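Local coordinates for extracellular solute-binding protein (Bordetella parapertussis, PDB 3PU5) that probably binds a small solute, perhaps a polyamine, outside the cytoplasmic membrane and hands it to an ABC-type importer, at residues Gly124-Phe132 with Val231-Ser239; Val159-Tyr167 with Ala176-Met184. One frame throughout, in Å; residues are numbered along the deposited sequence.

How the contacts relate
Both contacts lie on the same side of the chain's centre, their own centres about 14 Å apart, and both belong to the same lobe of the protein. Contact 1, partly buried, sets the start of helix 129-138 against a turn leading into strand 238-246; its chemistry is largely polar, with a carboxylate and carbonyls meeting N-H groups, waters at its margin, and Pro-233 laid on the Trp-129 indole. Contact 2 is buried and joins helix 156-167 to helix 174-184 through apolar side chains, two aromatic rings, and the side chains of a serine and a threonine. Helix 129-138 links the two: Ile-166 packs on Trp-129 and Lys-130, and Phe-132 reaches Met-184.

Contact 1 (Gly124-Phe132 with Val231-Ser239); sequences GGVKSWKEF and VDPTEGAVS
Glu-235 turns its carboxylate onto the first turn of helix 129-138, reaching across from a type I beta turn, Pro-233 to Gly-236, in one lobe of what is probably a two-lobed periplasmic-binding-protein fold. Glu-235 OE1 takes the backbone N-H of Trp-129 (N to OE1 2.9 Å) through its syn lone pair, and Glu-235 OE2 takes that of Lys-130 (N to OE2 3.0 Å), also on the syn side but out of the carboxylate plane. The bend at chi2 (97°) folds the acid back to face both amides, and the partial positive charge of the helix start would probably favour its ionised form. Ser-128, the N-cap residue, accepts from Glu-131 N with OG, so a third amide of this turn is held from within the helix's own segment.

The Trp-129 indole runs beside the Pro-233 ring, both pointing the same way. Pro-233 CB stands over the five-membered ring, 3.7 Å from its centroid, in a CH-pi contact, with CG toward the rim. Val-238 CG2 meets Trp-129 CZ2 obliquely. Thr-234 N bonds to Lys-127 O, which a water also links to Asp-232 O. At the indole's edge, Trp-129 NE1 gives its hydrogen almost in the ring plane to Gly-236 O, 3.0 Å away.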
loop_
_atom_site.group_PDB
_atom_site.type_symbol
_atom_site.label_atom_id
_atom_site.label_comp_id
_atom_site.label_asym_id
_atom_site.label_seq_id
_atom_site.Cartn_x
_atom_site.Cartn_y
_atom_site.Cartn_z
ATOM N N GLY A 124 -17.439 -12.219 16.418
ATOM C CA GLY A 124 -16.101 -12.043 16.944
ATOM C C GLY A 124 -15.021 -12.200 15.893
ATOM O O GLY A 124 -13.849 -11.959 16.166
ATOM N N GLY A 125 -15.418 -12.606 14.694
ATOM C CA GLY A 125 -14.493 -12.733 13.587
ATOM C C GLY A 125 -13.385 -13.716 13.888
ATOM O O GLY A 125 -13.619 -14.759 14.504
ATOM N N VAL A 126 -12.184 -13.383 13.425
ATOM C CA VAL A 126 -10.983 -14.179 13.642
ATOM C C VAL A 126 -9.909 -13.211 14.123
ATOM O O VAL A 126 -10.098 -12.007 14.024
ATOM C CB VAL A 126 -10.511 -14.865 12.339
ATOM C CG1 VAL A 126 -11.604 -15.734 11.779
ATOM C CG2 VAL A 126 -10.072 -13.824 11.313
ATOM N N LYS A 127 -8.795 -13.717 14.645
ATOM C CA LYS A 127 -7.758 -12.836 15.179
ATOM C C LYS A 127 -6.469 -12.868 14.376
ATOM O O LYS A 127 -5.608 -11.994 14.541
ATOM C CB LYS A 127 -7.446 -13.190 16.633
ATOM C CG LYS A 127 -8.544 -12.822 17.618
ATOM C CD LYS A 127 -8.223 -13.380 18.999
ATOM C CE LYS A 127 -9.102 -12.759 20.076
ATOM N NZ LYS A 127 -8.686 -13.228 21.433
ATOM N N SER A 128 -6.329 -13.875 13.521
ATOM C CA SER A 128 -5.081 -14.086 12.801
ATOM C C SER A 128 -5.305 -14.651 11.403
ATOM O O SER A 128 -6.366 -15.210 11.111
ATOM C CB SER A 128 -4.178 -15.036 13.582
ATOM O OG SER A 128 -4.735 -16.338 13.595
ATOM N N TRP A 129 -4.295 -14.500 10.548
ATOM C CA TRP A 129 -4.285 -15.138 9.234
ATOM C C TRP A 129 -4.383 -16.652 9.388
ATOM O O TRP A 129 -5.030 -17.344 8.590
ATOM C CB TRP A 129 -2.977 -14.823 8.506
ATOM C CG TRP A 129 -2.834 -13.394 8.048
ATOM C CD1 TRP A 129 -1.962 -12.445 8.532
ATOM C CD2 TRP A 129 -3.574 -12.761 7.001
ATOM N NE1 TRP A 129 -2.121 -11.262 7.841
ATOM C CE2 TRP A 129 -3.111 -11.429 6.903
ATOM C CE3 TRP A 129 -4.589 -13.193 6.135
ATOM C CZ2 TRP A 129 -3.632 -10.525 5.972
ATOM C CZ3 TRP A 129 -5.107 -12.296 5.217
ATOM C CH2 TRP A 129 -4.625 -10.975 5.140
ATOM N N LYS A 130 -3.694 -17.166 10.402
ATOM C CA LYS A 130 -3.674 -18.600 10.658
ATOM C C LYS A 130 -5.079 -19.094 11.013
ATOM O O LYS A 130 -5.530 -20.129 10.513
ATOM C CB LYS A 130 -2.670 -18.920 11.777
ATOM C CG LYS A 130 -2.545 -20.395 12.112
ATOM C CD LYS A 130 -1.415 -20.628 13.114
ATOM C CE LYS A 130 -0.053 -20.274 12.508
ATOM N NZ LYS A 130 0.970 -19.880 13.537
ATOM N N GLU A 131 -5.771 -18.352 11.873
ATOM C CA GLU A 131 -7.138 -18.713 12.246
ATOM C C GLU A 131 -8.046 -18.651 11.012
ATOM O O GLU A 131 -8.829 -19.560 10.752
ATOM C CB GLU A 131 -7.660 -17.778 13.331
ATOM C CG GLU A 131 -9.043 -18.136 13.808
ATOM C CD GLU A 131 -9.554 -17.227 14.905
ATOM O OE1 GLU A 131 -8.760 -16.422 15.441
ATOM O OE2 GLU A 131 -10.757 -17.320 15.228
ATOM N N PHE A 132 -7.935 -17.566 10.254
ATOM C CA PHE A 132 -8.661 -17.423 8.995
ATOM C C PHE A 132 -8.471 -18.641 8.088
ATOM O O PHE A 132 -9.436 -19.208 7.571
ATOM C CB PHE A 132 -8.191 -16.151 8.277
ATOM C CG PHE A 132 -8.723 -16.007 6.879
ATOM C CD1 PHE A 132 -10.079 -16.096 6.630
ATOM C CD2 PHE A 132 -7.861 -15.770 5.814
ATOM C CE1 PHE A 132 -10.574 -15.957 5.334
ATOM C CE2 PHE A 132 -8.349 -15.630 4.517
ATOM C CZ PHE A 132 -9.708 -15.721 4.280
ATOM N N VAL A 231 -10.103 -6.936 10.616
ATOM C CA VAL A 231 -9.211 -7.538 11.595
ATOM C C VAL A 231 -7.769 -7.153 11.319
ATOM O O VAL A 231 -7.274 -7.304 10.208
ATOM C CB VAL A 231 -9.305 -9.079 11.604
ATOM C CG1 VAL A 231 -8.347 -9.656 12.631
ATOM C CG2 VAL A 231 -10.736 -9.527 11.908
ATOM N N ASP A 232 -7.112 -6.646 12.351
ATOM C CA ASP A 232 -5.674 -6.449 12.360
ATOM C C ASP A 232 -5.073 -7.785 12.802
ATOM O O ASP A 232 -5.083 -8.107 13.987
ATOM C CB ASP A 232 -5.341 -5.337 13.360
ATOM C CG ASP A 232 -3.899 -4.895 13.296
ATOM O OD1 ASP A 232 -3.132 -5.449 12.480
ATOM O OD2 ASP A 232 -3.534 -3.975 14.064
ATOM N N PRO A 233 -4.583 -8.594 11.844
ATOM C CA PRO A 233 -4.176 -9.966 12.185
ATOM C C PRO A 233 -2.985 -9.991 13.139
ATOM O O PRO A 233 -2.103 -9.144 13.026
ATOM C CB PRO A 233 -3.777 -10.567 10.827
ATOM C CG PRO A 233 -4.385 -9.639 9.785
ATOM C CD PRO A 233 -4.341 -8.286 10.425
ATOM N N THR A 234 -2.947 -10.949 14.057
ATOM C CA THR A 234 -1.863 -10.973 15.048
ATOM C C THR A 234 -0.462 -11.106 14.435
ATOM O O THR A 234 0.515 -10.610 15.012
ATOM C CB THR A 234 -2.085 -12.043 16.159
ATOM O OG1 THR A 234 -2.227 -13.341 15.572
ATOM C CG2 THR A 234 -3.351 -11.729 16.966
ATOM N N GLU A 235 -0.354 -11.754 13.276
ATOM C CA GLU A 235 0.944 -11.877 12.600
ATOM C C GLU A 235 1.331 -10.574 11.908
ATOM O O GLU A 235 2.447 -10.427 11.418
ATOM C CB GLU A 235 0.922 -12.990 11.558
ATOM C CG GLU A 235 0.445 -14.329 12.087
ATOM C CD GLU A 235 -1.029 -14.587 11.822
ATOM O OE1 GLU A 235 -1.794 -13.612 11.669
ATOM O OE2 GLU A 235 -1.417 -15.779 11.770
ATOM N N GLY A 236 0.390 -9.635 11.868
ATOM C CA GLY A 236 0.587 -8.367 11.188
ATOM C C GLY A 236 -0.231 -8.256 9.913
ATOM O O GLY A 236 -0.403 -9.232 9.183
ATOM N N ALA A 237 -0.744 -7.063 9.641
ATOM C CA ALA A 237 -1.342 -6.784 8.340
ATOM C C ALA A 237 -0.231 -6.609 7.287
ATOM O O ALA A 237 0.911 -6.276 7.615
ATOM C CB ALA A 237 -2.237 -5.557 8.410
ATOM N N VAL A 238 -0.567 -6.863 6.029
ATOM C CA VAL A 238 0.398 -6.773 4.942
ATOM C C VAL A 238 0.134 -5.488 4.195
ATOM O O VAL A 238 -0.932 -5.321 3.602
ATOM C CB VAL A 238 0.232 -7.917 3.962
ATOM C CG1 VAL A 238 1.450 -8.000 3.050
ATOM C CG2 VAL A 238 0.014 -9.197 4.720
ATOM N N SER A 239 1.115 -4.595 4.216
ATOM C CA SER A 239 0.888 -3.224 3.816
ATOM C C SER A 239 1.741 -2.830 2.640
ATOM O O SER A 239 2.850 -3.331 2.459
ATOM C CB SER A 239 1.162 -2.297 4.989
ATOM O OG SER A 239 0.364 -2.670 6.097
HETATM O O HOH W 1 -6.248 -9.603 16.007
HETATM O O HOH W 2 -0.202 -17.216 13.754
#

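Contact 2 (Val159-Tyr167 with Ala176-Met184); sequences VLSMFGKIY and ASIATLERM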
loop_
_atom_site.group_PDB
_atom_site.type_symbol
_atom_site.label_atom_id
_atom_site.label_comp_id
_atom_site.label_asym_id
_atom_site.label_seq_id
_atom_site.Cartn_x
_atom_site.Cartn_y
_atom_site.Cartn_z
ATOM N N VAL A 159 -0.482 -11.105 0.050
ATOM C CA VAL A 159 -1.172 -11.979 0.998
ATOM C C VAL A 159 -0.560 -13.381 0.986
ATOM O O VAL A 159 -0.287 -13.950 2.039
ATOM C CB VAL A 159 -2.685 -12.050 0.717
ATOM C CG1 VAL A 159 -3.381 -12.938 1.751
ATOM C CG2 VAL A 159 -3.273 -10.660 0.754
ATOM N N LEU A 160 -0.342 -13.930 -0.206
ATOM C CA LEU A 160 0.294 -15.246 -0.334
ATOM C C LEU A 160 1.678 -15.277 0.322
ATOM O O LEU A 160 2.053 -16.269 0.953
ATOM C CB LEU A 160 0.391 -15.663 -1.802
ATOM C CG LEU A 160 -0.927 -16.046 -2.492
ATOM C CD1 LEU A 160 -0.769 -16.032 -4.001
ATOM C CD2 LEU A 160 -1.412 -17.415 -2.000
ATOM N N SER A 161 2.434 -14.190 0.181
ATOM C CA SER A 161 3.734 -14.091 0.851
ATOM C C SER A 161 3.620 -14.323 2.355
ATOM O O SER A 161 4.487 -14.963 2.959
ATOM C CB SER A 161 4.389 -12.736 0.585
ATOM O OG SER A 161 4.947 -12.700 -0.711
HETATM N N MSE A 162 2.564 -13.785 2.965
HETATM C CA MSE A 162 2.324 -14.004 4.388
HETATM C C MSE A 162 2.068 -15.477 4.662
HETATM O O MSE A 162 2.470 -15.992 5.711
HETATM C CB MSE A 162 1.116 -13.213 4.891
HETATM C CG MSE A 162 1.387 -11.760 5.216
HETATM SE SE MSE A 162 2.444 -11.446 6.845
HETATM C CE MSE A 162 2.191 -13.143 7.707
ATOM N N PHE A 163 1.361 -16.138 3.744
ATOM C CA PHE A 163 1.127 -17.574 3.886
ATOM C C PHE A 163 2.458 -18.336 3.830
ATOM O O PHE A 163 2.680 -19.284 4.584
ATOM C CB PHE A 163 0.178 -18.114 2.811
ATOM C CG PHE A 163 -1.254 -17.679 2.968
ATOM C CD1 PHE A 163 -1.667 -16.975 4.080
ATOM C CD2 PHE A 163 -2.193 -18.014 1.999
ATOM C CE1 PHE A 163 -2.990 -16.585 4.222
ATOM C CE2 PHE A 163 -3.526 -17.626 2.123
ATOM C CZ PHE A 163 -3.924 -16.910 3.242
ATOM N N GLY A 164 3.341 -17.923 2.927
ATOM C CA GLY A 164 4.655 -18.536 2.840
ATOM C C GLY A 164 5.429 -18.393 4.140
ATOM O O GLY A 164 6.139 -19.307 4.553
ATOM N N LYS A 165 5.293 -17.243 4.795
ATOM C CA LYS A 165 6.009 -16.985 6.044
ATOM C C LYS A 165 5.427 -17.777 7.223
ATOM O O LYS A 165 6.166 -18.336 8.030
ATOM C CB LYS A 165 5.994 -15.494 6.364
ATOM C CG LYS A 165 6.833 -15.099 7.576
ATOM C CD LYS A 165 6.822 -13.581 7.741
ATOM C CE LYS A 165 7.149 -13.139 9.167
ATOM N NZ LYS A 165 6.897 -11.672 9.355
ATOM N N ILE A 166 4.102 -17.821 7.319
ATOM C CA ILE A 166 3.447 -18.516 8.428
ATOM C C ILE A 166 3.582 -20.037 8.319
ATOM O O ILE A 166 3.884 -20.714 9.303
ATOM C CB ILE A 166 1.957 -18.140 8.525
ATOM C CG1 ILE A 166 1.806 -16.657 8.875
ATOM C CG2 ILE A 166 1.245 -19.025 9.551
ATOM C CD1 ILE A 166 0.418 -16.085 8.541
ATOM N N TYR A 167 3.377 -20.558 7.118
ATOM C CA TYR A 167 3.349 -22.000 6.889
ATOM C C TYR A 167 4.610 -22.575 6.238
ATOM O O TYR A 167 4.746 -23.794 6.119
ATOM C CB TYR A 167 2.132 -22.367 6.035
ATOM C CG TYR A 167 0.811 -22.212 6.755
ATOM C CD1 TYR A 167 0.376 -23.176 7.666
ATOM C CD2 TYR A 167 -0.001 -21.105 6.531
ATOM C CE1 TYR A 167 -0.834 -23.039 8.331
ATOM C CE2 TYR A 167 -1.204 -20.958 7.189
ATOM C CZ TYR A 167 -1.618 -21.928 8.083
ATOM O OH TYR A 167 -2.817 -21.782 8.730
ATOM N N ALA A 176 4.724 -23.284 -0.453
ATOM C CA ALA A 176 3.961 -23.240 0.792
ATOM C C ALA A 176 2.781 -22.275 0.670
ATOM O O ALA A 176 1.666 -22.585 1.105
ATOM C CB ALA A 176 4.867 -22.848 1.965
ATOM N N SER A 177 3.035 -21.112 0.074
ATOM C CA SER A 177 1.988 -20.121 -0.184
ATOM C C SER A 177 0.834 -20.694 -0.991
ATOM O O SER A 177 -0.328 -20.600 -0.590
ATOM C CB SER A 177 2.567 -18.917 -0.931
ATOM O OG SER A 177 3.484 -18.217 -0.113
ATOM N N ILE A 178 1.159 -21.275 -2.141
ATOM C CA ILE A 178 0.158 -21.896 -2.996
ATOM C C ILE A 178 -0.507 -23.117 -2.341
ATOM O O ILE A 178 -1.719 -23.324 -2.471
ATOM C CB ILE A 178 0.769 -22.278 -4.359
ATOM C CG1 ILE A 178 1.105 -21.004 -5.159
ATOM C CG2 ILE A 178 -0.169 -23.183 -5.138
ATOM C CD1 ILE A 178 -0.113 -20.236 -5.671
ATOM N N ALA A 179 0.287 -23.923 -1.643
ATOM C CA ALA A 179 -0.245 -25.085 -0.944
ATOM C C ALA A 179 -1.283 -24.687 0.107
ATOM O O ALA A 179 -2.263 -25.390 0.298
ATOM C CB ALA A 179 0.883 -25.888 -0.303
ATOM N N THR A 180 -1.055 -23.568 0.791
ATOM C CA THR A 180 -2.010 -23.058 1.774
ATOM C C THR A 180 -3.325 -22.698 1.099
ATOM O O THR A 180 -4.392 -23.135 1.521
ATOM C CB THR A 180 -1.462 -21.815 2.511
ATOM O OG1 THR A 180 -0.290 -22.181 3.246
ATOM C CG2 THR A 180 -2.479 -21.271 3.487
ATOM N N LEU A 181 -3.242 -21.904 0.037
ATOM C CA LEU A 181 -4.437 -21.474 -0.679
ATOM C C LEU A 181 -5.162 -22.665 -1.295
ATOM O O LEU A 181 -6.399 -22.699 -1.372
ATOM C CB LEU A 181 -4.071 -20.452 -1.756
ATOM C CG LEU A 181 -5.235 -19.885 -2.568
ATOM C CD1 LEU A 181 -6.203 -19.118 -1.661
ATOM C CD2 LEU A 181 -4.692 -18.989 -3.667
ATOM N N GLU A 182 -4.387 -23.653 -1.722
ATOM C CA GLU A 182 -4.964 -24.850 -2.317
ATOM C C GLU A 182 -5.850 -25.575 -1.304
ATOM O O GLU A 182 -6.864 -26.155 -1.670
ATOM C CB GLU A 182 -3.864 -25.778 -2.835
ATOM C CG GLU A 182 -4.392 -26.960 -3.612
ATOM C CD GLU A 182 -3.296 -27.712 -4.345
ATOM O OE1 GLU A 182 -2.124 -27.627 -3.921
ATOM O OE2 GLU A 182 -3.611 -28.385 -5.348
ATOM N N ARG A 183 -5.458 -25.531 -0.034
ATOM C CA ARG A 183 -6.268 -26.085 1.059
ATOM C C ARG A 183 -7.592 -25.332 1.212
ATOM O O ARG A 183 -8.619 -25.906 1.584
ATOM C CB ARG A 183 -5.487 -26.020 2.383
ATOM C CG ARG A 183 -4.252 -26.942 2.454
ATOM C CD ARG A 183 -3.420 -26.651 3.700
ATOM N NE ARG A 183 -4.182 -26.946 4.906
ATOM C CZ ARG A 183 -4.134 -26.230 6.022
ATOM N NH1 ARG A 183 -3.358 -25.150 6.105
ATOM N NH2 ARG A 183 -4.878 -26.592 7.056
HETATM N N MSE A 184 -7.568 -24.036 0.921
HETATM C CA MSE A 184 -8.744 -23.192 1.113
HETATM C C MSE A 184 -9.650 -23.191 -0.110
HETATM O O MSE A 184 -10.839 -22.864 -0.014
HETATM C CB MSE A 184 -8.325 -21.754 1.416
HETATM C CG MSE A 184 -7.418 -21.606 2.626
HETATM SE SE MSE A 184 -6.663 -19.788 2.670
HETATM C CE MSE A 184 -8.317 -18.776 2.736
#
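Ser-177 drives its side chain into helix 156-167 as a knob, into a hole formed by Leu-160, Ser-161, Phe-163 and Gly-164, and brings a hydroxyl rather than an apolar tip. Its OG stands 2.6 Å from Leu-160 O; Asp-173 O is a second possible acceptor for its proton, so the choice between them is not settled. Leu-160 O already receives the helical bond from Gly-164 N. The absence of a side chain on Gly-164 lets the helices come close: its CA is 4.3 Å from the CA of Ser-177, and the axes approach to 7.6 Å at 100° between their directions.

Beyond the knob, Thr-180 lies between two aromatic side chains. Its methyl, CG2, anti to the backbone N (OG1 chi1 -63°), leans over the Phe-163 ring in a CH-pi contact, 4.0 Å from the centroid. Its hydroxyl turns back along its own helix to Ala-176 O, reaching that carbonyl from the face opposite Thr-180 N, while OG1 also lies 3.5 Å from Tyr-167 CD2. The selenium of Met-184, built as selenomethionine, approaches Phe-163 obliquely, 3.8 Å from CE2, a Met-aromatic contact. On the other flank the Leu-160 and Leu-181 side chains cross at a slant, CD2 to CD2 4.0 Å. The Arg-183 guanidinium stands steeply against the Tyr-167 ring, their planes 71° apart; Glu-134 is a partner of both, through a salt bridge to Arg-183 and a hydrogen bond with Tyr-167 OH.

Within this lobe of the probable periplasmic-binding-protein fold, helix 129-138 supplies that glutamate and packs Val-133 on Tyr-167. Helix 305-322 touches Ser-161, Ile-178 and Leu-181, and strand 145-148 meets Val-159 and Leu-181 through Phe-147.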